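PDB 7KSF: Protease/Reverse transcriptase/ribonuclease H from Eastern chimpanzee simian foamy virus, which combines protease, reverse transcriptase and ribonuclease H domains in one polypeptide that probably processes viral proteins and copies the RNA genome into DNA. Local coordinates for residues Leu374-Pro379 with Gln431-Ile436; Ser461-Tyr466 with Ile571-Thr576. The protein carries 1 engineered substitution. All blocks are in the same frame, centred on the assembly; numbering follows the deposited sequence.

Interaction 1: residues Leu374-Pro379 with Gln431-Ile436; sequences LLNITP and QLNMVI
Ile436 swings CG1 opposite its own carbonyl carbon (chi1 -51°) and keeps the chain extended, which carries CD1 off the helix and up to Asn376. Asn433, one turn earlier on the same helix and with CG anti to its backbone N (chi1 -168°), points OD1 at the amide of Asn376. The two residues belong to helix 426-440, in a helical region consistent with the thumb of reverse transcriptases. They pack against a short, weakly bonded strand, 376-377, which pairs antiparallel with 574-575 through backbone bonds between Asn376 and Tyr575 and between Thr378 and Asp573.

The apolar half is carried by Ile436, whose CD1 lies 3.5 Å from CA of Asn376 and 3.6 Å from its ND2; the methyl touches both the root and the nitrogen end of that side chain. Its other branch, CG2, is 4.0 Å from O of Leu374 and only grazes that residue's CB. Leu374 is also in contact with Tyr480 and Asn482 of strand 477-484. At the other end of the contact, buried Leu432 points toward the strand and brings CD2 to 3.9 Å from O of Ile377.

The polar half involves the exposed Asn433. Asn376 donates from ND2 to OD1 of Asn433, and the two amides are turned 61° against each other rather than lying flat together. The modelled separation of Asn376 ND2 and Asn433 OD1, 2.4 Å, is too short to trust at this resolution.

Interaction 2: residues Ser461-Tyr466 with Ile571-Thr576; sequences SPSAGY and IPDVYT
Ser461 to Ala464 form a beta turn close to type I, joining strand 454-460 to strand 464-471, while Ile571 to Asp573 run past in the same sense, with the CA atoms of Ser463 and Asp573 5.5 Å apart. The turn is held by its own polar groups: O of Ala464 accepts from both N and OG of Ser461, and Thr460 OG1 adds a further bond to the same oxygen. Pro462 O is taken by the ammonium of Lys497.

Across the contact, the polar link is Val574 N donating to OG of Ser463, at 3.2 Å and 156°. Ser463 reaches it with chi1 at 54°, which sets OG between its own N and carbonyl carbon, facing the passing backbone. The same OG has Val574 CG2 3.4 Å away, so the residue that supplies the N-H also lays a methyl beside the acceptor.

That CG2 is shared. Ala464 CB packs on it at 3.8 Å, and Tyr466 comes in alongside, its side chain running opposite to that of Val574, with OH near the methyl. Ile571 meets the tyrosine differently: its CG2 lies at the ring edge, near the ring plane, 4.1 Å from CZ of Tyr466, and also reaches CB of Ser461 at 3.6 Å. Ile571 in turn rests on Ser388 and Ile389 of helix 383-392, while Tyr466 is backed by Asn482 and Leu568.

Taken together, this is a hairpin turn between the first two strands of a mixed 3-2-1-4-5 sheet, the RNase H-like fold, consistent with the connection subdomain of reverse transcriptases, flanked by the segment that follows the last strand of that sheet.

In the fold
Interactions 1 and 2 are built on one two-stranded ribbon, 376-377 with 574-575, and their centres are about 11 Å apart. Interaction 1 docks a helix on the first strand; interaction 2 ties the second to the hairpin of the RNase H-like sheet. The ribbon thus bridges the helical region and that sheet, and Val574 CG1 adds packing against O of Asn376. Both contacts are partly buried, but interaction 2 has more buried residues and lies nearer the centre of the chain. Their polar chemistry differs too: an amide pair on the more open side of interaction 1, its modelled bond doubtful, against a backbone N-H caught by a serine hydroxyl in interaction 2.

Interaction 1: residues Leu374-Pro379 with Gln431-Ile436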
ATOM      1  N   LEU A 374       1.574  -4.676  23.966  1.00109.75           N
ATOM      2  CA  LEU A 374       1.049  -3.357  23.673  1.00110.30           C
ATOM      3  C   LEU A 374       2.173  -2.330  23.717  1.00111.52           C
ATOM      4  O   LEU A 374       3.235  -2.549  24.307  1.00112.07           O
ATOM      5  CB  LEU A 374      -0.043  -2.976  24.668  1.00110.33           C
ATOM      6  CG  LEU A 374      -1.204  -3.960  24.769  1.00114.55           C
ATOM      7  CD1 LEU A 374      -2.162  -3.519  25.855  1.00124.28           C
ATOM      8  CD2 LEU A 374      -1.917  -4.075  23.431  1.00127.90           C
ATOM      9  N   LEU A 375       1.927  -1.191  23.086  1.00112.50           N
ATOM     10  CA  LEU A 375       2.908  -0.125  23.008  1.00117.73           C
ATOM     11  C   LEU A 375       2.504   1.018  23.931  1.00116.48           C
ATOM     12  O   LEU A 375       1.371   1.093  24.413  1.00112.82           O
ATOM     13  CB  LEU A 375       3.061   0.364  21.563  1.00126.95           C
ATOM     14  CG  LEU A 375       3.373  -0.727  20.532  1.00142.89           C
ATOM     15  CD1 LEU A 375       3.505  -0.140  19.131  1.00156.14           C
ATOM     16  CD2 LEU A 375       4.627  -1.502  20.914  1.00135.79           C
ATOM     17  N   ASN A 376       3.463   1.904  24.182  1.00124.71           N
ATOM     18  CA  ASN A 376       3.230   3.022  25.079  1.00113.87           C
ATOM     19  C   ASN A 376       2.294   4.041  24.433  1.00113.28           C
ATOM     20  O   ASN A 376       2.060   4.040  23.221  1.00113.01           O
ATOM     21  CB  ASN A 376       4.556   3.671  25.469  1.00117.12           C
ATOM     22  CG  ASN A 376       5.468   2.719  26.215  1.00112.83           C
ATOM     23  OD1 ASN A 376       6.200   1.937  25.607  1.00119.66           O
ATOM     24  ND2 ASN A 376       5.424   2.772  27.540  1.00112.95           N
ATOM     25  N   ILE A 377       1.744   4.917  25.269  1.00112.65           N
ATOM     26  CA  ILE A 377       0.788   5.927  24.844  1.00112.56           C
ATOM     27  C   ILE A 377       1.315   7.293  25.253  1.00114.01           C
ATOM     28  O   ILE A 377       1.802   7.468  26.376  1.00114.47           O
ATOM     29  CB  ILE A 377      -0.612   5.679  25.446  1.00111.87           C
ATOM     30  CG1 ILE A 377      -1.123   4.295  25.041  1.00110.84           C
ATOM     31  CG2 ILE A 377      -1.585   6.761  25.013  1.00110.94           C
ATOM     32  CD1 ILE A 377      -2.521   4.004  25.530  1.00110.38           C
ATOM     33  N   THR A 378       1.225   8.254  24.341  1.00116.59           N
ATOM     34  CA  THR A 378       1.642   9.607  24.655  1.00116.42           C
ATOM     35  C   THR A 378       0.698  10.208  25.703  1.00117.31           C
ATOM     36  O   THR A 378      -0.472   9.824  25.789  1.00116.14           O
ATOM     37  CB  THR A 378       1.666  10.469  23.392  1.00118.23           C
ATOM     38  OG1 THR A 378       2.378  11.688  23.645  1.00137.48           O
ATOM     39  CG2 THR A 378       0.260  10.805  22.928  1.00116.06           C
ATOM     40  N   PRO A 379       1.198  11.112  26.541  1.00119.42           N
ATOM     41  CA  PRO A 379       0.345  11.744  27.553  1.00119.56           C
ATOM     42  C   PRO A 379      -0.826  12.463  26.915  1.00118.33           C
ATOM     43  O   PRO A 379      -0.667  13.146  25.892  1.00118.56           O
ATOM     44  CB  PRO A 379       1.295  12.733  28.243  1.00134.70           C
ATOM     45  CG  PRO A 379       2.643  12.124  28.075  1.00153.06           C
ATOM     46  CD  PRO A 379       2.621  11.444  26.734  1.00131.94           C
ATOM     47  N   GLN A 431       4.583   6.086  35.536  1.00120.97           N
ATOM     48  CA  GLN A 431       3.582   5.197  36.125  1.00118.91           C
ATOM     49  C   GLN A 431       2.761   4.513  35.044  1.00115.64           C
ATOM     50  O   GLN A 431       2.514   3.302  35.105  1.00115.13           O
ATOM     51  CB  GLN A 431       2.664   5.982  37.057  1.00121.01           C
ATOM     52  CG  GLN A 431       3.362   6.672  38.202  1.00134.37           C
ATOM     53  CD  GLN A 431       2.480   7.708  38.861  1.00141.79           C
ATOM     54  OE1 GLN A 431       1.296   7.827  38.543  1.00132.60           O
ATOM     55  NE2 GLN A 431       3.054   8.473  39.779  1.00141.62           N
ATOM     56  N   LEU A 432       2.315   5.282  34.050  1.00116.05           N
ATOM     57  CA  LEU A 432       1.587   4.703  32.928  1.00116.08           C
ATOM     58  C   LEU A 432       2.434   3.661  32.209  1.00115.47           C
ATOM     59  O   LEU A 432       1.944   2.590  31.840  1.00115.18           O
ATOM     60  CB  LEU A 432       1.158   5.813  31.967  1.00117.76           C
ATOM     61  CG  LEU A 432       0.448   5.365  30.692  1.00131.52           C
ATOM     62  CD1 LEU A 432      -0.834   4.619  31.025  1.00153.14           C
ATOM     63  CD2 LEU A 432       0.163   6.572  29.819  1.00137.24           C
ATOM     64  N   ASN A 433       3.722   3.964  32.017  1.00115.22           N
ATOM     65  CA  ASN A 433       4.636   2.992  31.428  1.00114.48           C
ATOM     66  C   ASN A 433       4.743   1.736  32.288  1.00114.10           C
ATOM     67  O   ASN A 433       4.935   0.635  31.758  1.00113.87           O
ATOM     68  CB  ASN A 433       6.017   3.628  31.231  1.00118.38           C
ATOM     69  CG  ASN A 433       6.928   2.786  30.358  1.00119.25           C
ATOM     70  OD1 ASN A 433       6.460   1.987  29.546  1.00118.09           O
ATOM     71  ND2 ASN A 433       8.236   2.961  30.522  1.00112.35           N
ATOM     72  N   MET A 434       4.605   1.876  33.609  1.00114.37           N
ATOM     73  CA  MET A 434       4.607   0.700  34.476  1.00114.25           C
ATOM     74  C   MET A 434       3.344  -0.128  34.281  1.00113.73           C
ATOM     75  O   MET A 434       3.399  -1.362  34.267  1.00113.22           O
ATOM     76  CB  MET A 434       4.749   1.125  35.937  1.00134.46           C
ATOM     77  CG  MET A 434       6.027   1.867  36.258  1.00127.57           C
ATOM     78  SD  MET A 434       5.923   2.700  37.851  1.00122.07           S
ATOM     79  CE  MET A 434       7.533   3.473  37.923  1.00117.94           C
ATOM     80  N   VAL A 435       2.195   0.539  34.139  1.00113.93           N
ATOM     81  CA  VAL A 435       0.933  -0.161  33.907  1.00113.68           C
ATOM     82  C   VAL A 435       1.047  -1.058  32.683  1.00113.52           C
ATOM     83  O   VAL A 435       0.540  -2.188  32.672  1.00112.77           O
ATOM     84  CB  VAL A 435      -0.217   0.852  33.752  1.00114.01           C
ATOM     85  CG1 VAL A 435      -1.534   0.130  33.532  1.00114.15           C
ATOM     86  CG2 VAL A 435      -0.304   1.764  34.964  1.00114.63           C
ATOM     87  N   ILE A 436       1.714  -0.573  31.639  1.00114.00           N
ATOM     88  CA  ILE A 436       1.882  -1.363  30.429  1.00116.56           C
ATOM     89  C   ILE A 436       2.813  -2.541  30.689  1.00115.76           C
ATOM     90  O   ILE A 436       2.529  -3.675  30.286  1.00113.26           O
ATOM     91  CB  ILE A 436       2.402  -0.473  29.287  1.00138.08           C
ATOM     92  CG1 ILE A 436       1.519   0.769  29.154  1.00140.94           C
ATOM     93  CG2 ILE A 436       2.437  -1.251  27.981  1.00140.07           C
ATOM     94  CD1 ILE A 436       2.049   1.794  28.189  1.00136.42           C
TER

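Interaction 2: residues Ser461-Tyr466 with Ile571-Thr576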
ATOM      1  N   SER A 461      -8.016   3.172  17.831  1.00 92.80           N
ATOM      2  CA  SER A 461      -7.781   4.586  18.068  1.00 92.68           C
ATOM      3  C   SER A 461      -7.454   5.271  16.743  1.00 97.68           C
ATOM      4  O   SER A 461      -7.204   4.609  15.737  1.00 98.59           O
ATOM      5  CB  SER A 461      -6.621   4.758  19.055  1.00 94.32           C
ATOM      6  OG  SER A 461      -5.423   4.224  18.522  1.00 95.54           O
ATOM      7  N   PRO A 462      -7.457   6.610  16.716  1.00 98.06           N
ATOM      8  CA  PRO A 462      -7.051   7.300  15.475  1.00 94.88           C
ATOM      9  C   PRO A 462      -5.646   6.952  15.017  1.00 92.75           C
ATOM     10  O   PRO A 462      -5.351   7.091  13.821  1.00 96.11           O
ATOM     11  CB  PRO A 462      -7.161   8.785  15.850  1.00 90.63           C
ATOM     12  CG  PRO A 462      -8.164   8.820  16.930  1.00 91.89           C
ATOM     13  CD  PRO A 462      -7.968   7.558  17.718  1.00 93.05           C
ATOM     14  N   SER A 463      -4.772   6.493  15.912  1.00 92.14           N
ATOM     15  CA  SER A 463      -3.388   6.199  15.562  1.00 92.68           C
ATOM     16  C   SER A 463      -3.112   4.717  15.352  1.00 92.17           C
ATOM     17  O   SER A 463      -2.233   4.375  14.552  1.00 91.70           O
ATOM     18  CB  SER A 463      -2.447   6.732  16.652  1.00105.36           C
ATOM     19  OG  SER A 463      -2.814   6.234  17.927  1.00 98.40           O
ATOM     20  N   ALA A 464      -3.836   3.833  16.035  1.00 92.26           N
ATOM     21  CA  ALA A 464      -3.579   2.403  15.936  1.00 92.81           C
ATOM     22  C   ALA A 464      -4.792   1.650  16.461  1.00 92.72           C
ATOM     23  O   ALA A 464      -5.728   2.236  17.013  1.00 92.79           O
ATOM     24  CB  ALA A 464      -2.316   2.006  16.704  1.00 94.96           C
ATOM     25  N   GLY A 465      -4.761   0.331  16.284  1.00 93.13           N
ATOM     26  CA  GLY A 465      -5.811  -0.537  16.765  1.00 94.74           C
ATOM     27  C   GLY A 465      -5.383  -1.322  17.991  1.00111.46           C
ATOM     28  O   GLY A 465      -4.198  -1.470  18.275  1.00102.74           O
ATOM     29  N   TYR A 466      -6.374  -1.826  18.724  1.00116.36           N
ATOM     30  CA  TYR A 466      -6.147  -2.626  19.923  1.00 95.72           C
ATOM     31  C   TYR A 466      -6.939  -3.920  19.802  1.00 96.60           C
ATOM     32  O   TYR A 466      -8.167  -3.890  19.663  1.00 98.12           O
ATOM     33  CB  TYR A 466      -6.549  -1.860  21.185  1.00 96.11           C
ATOM     34  CG  TYR A 466      -5.925  -0.484  21.294  1.00 96.71           C
ATOM     35  CD1 TYR A 466      -4.574  -0.332  21.589  1.00104.41           C
ATOM     36  CD2 TYR A 466      -6.684   0.662  21.105  1.00 95.98           C
ATOM     37  CE1 TYR A 466      -3.999   0.920  21.688  1.00 97.26           C
ATOM     38  CE2 TYR A 466      -6.117   1.921  21.201  1.00 96.31           C
ATOM     39  CZ  TYR A 466      -4.773   2.042  21.493  1.00 97.34           C
ATOM     40  OH  TYR A 466      -4.205   3.294  21.592  1.00 98.52           O
ATOM     41  N   ILE A 571      -8.543   8.528  22.172  1.00104.78           N
ATOM     42  CA  ILE A 571      -7.316   7.898  22.670  1.00103.47           C
ATOM     43  C   ILE A 571      -6.114   8.627  22.090  1.00108.95           C
ATOM     44  O   ILE A 571      -6.045   8.833  20.862  1.00103.82           O
ATOM     45  CB  ILE A 571      -7.285   6.405  22.309  1.00101.30           C
ATOM     46  CG1 ILE A 571      -8.213   5.624  23.231  1.00102.42           C
ATOM     47  CG2 ILE A 571      -5.872   5.862  22.442  1.00101.05           C
ATOM     48  CD1 ILE A 571      -7.782   5.658  24.672  1.00106.57           C
ATOM     49  N   PRO A 572      -5.152   9.045  22.912  1.00110.78           N
ATOM     50  CA  PRO A 572      -3.980   9.753  22.386  1.00106.99           C
ATOM     51  C   PRO A 572      -3.149   8.886  21.454  1.00106.96           C
ATOM     52  O   PRO A 572      -3.449   7.706  21.245  1.00105.56           O
ATOM     53  CB  PRO A 572      -3.200  10.131  23.651  1.00111.62           C
ATOM     54  CG  PRO A 572      -4.210  10.087  24.753  1.00114.26           C
ATOM     55  CD  PRO A 572      -5.153   8.990  24.383  1.00119.96           C
ATOM     56  N   ASP A 573      -2.097   9.470  20.890  1.00117.22           N
ATOM     57  CA  ASP A 573      -1.266   8.755  19.933  1.00116.09           C
ATOM     58  C   ASP A 573      -0.448   7.675  20.623  1.00109.52           C
ATOM     59  O   ASP A 573       0.126   7.892  21.694  1.00111.06           O
ATOM     60  CB  ASP A 573      -0.335   9.724  19.207  1.00122.40           C
ATOM     61  CG  ASP A 573      -1.080  10.662  18.285  1.00129.70           C
ATOM     62  OD1 ASP A 573      -2.093  10.235  17.692  1.00130.35           O
ATOM     63  OD2 ASP A 573      -0.651  11.827  18.156  1.00136.35           O
ATOM     64  N   VAL A 574      -0.398   6.499  19.998  1.00108.97           N
ATOM     65  CA  VAL A 574       0.432   5.413  20.496  1.00112.46           C
ATOM     66  C   VAL A 574       1.898   5.783  20.322  1.00113.44           C
ATOM     67  O   VAL A 574       2.317   6.247  19.255  1.00130.13           O
ATOM     68  CB  VAL A 574       0.087   4.105  19.768  1.00116.17           C
ATOM     69  CG1 VAL A 574       0.903   2.952  20.317  1.00118.02           C
ATOM     70  CG2 VAL A 574      -1.401   3.814  19.890  1.00105.80           C
ATOM     71  N   TYR A 575       2.679   5.573  21.388  1.00114.34           N
ATOM     72  CA  TYR A 575       4.126   5.911  21.393  1.00117.03           C
ATOM     73  C   TYR A 575       4.928   4.834  20.653  1.00121.87           C
ATOM     74  O   TYR A 575       5.060   3.709  21.175  1.00120.99           O
ATOM     75  CB  TYR A 575       4.631   6.086  22.827  1.00115.13           C
ATOM     76  N   THR A 576       5.447   5.180  19.470  1.00127.53           N
ATOM     77  CA  THR A 576       6.281   4.255  18.657  1.00133.54           C
ATOM     78  C   THR A 576       7.747   4.679  18.812  1.00156.00           C
ATOM     79  O   THR A 576       8.031   5.876  18.618  1.00157.16           O
ATOM     80  CB  THR A 576       5.841   4.256  17.188  1.00143.48           C
ATOM     81  OG1 THR A 576       6.439   3.130  16.544  1.00137.78           O
ATOM     82  CG2 THR A 576       6.222   5.526  16.459  1.00150.12           C
TER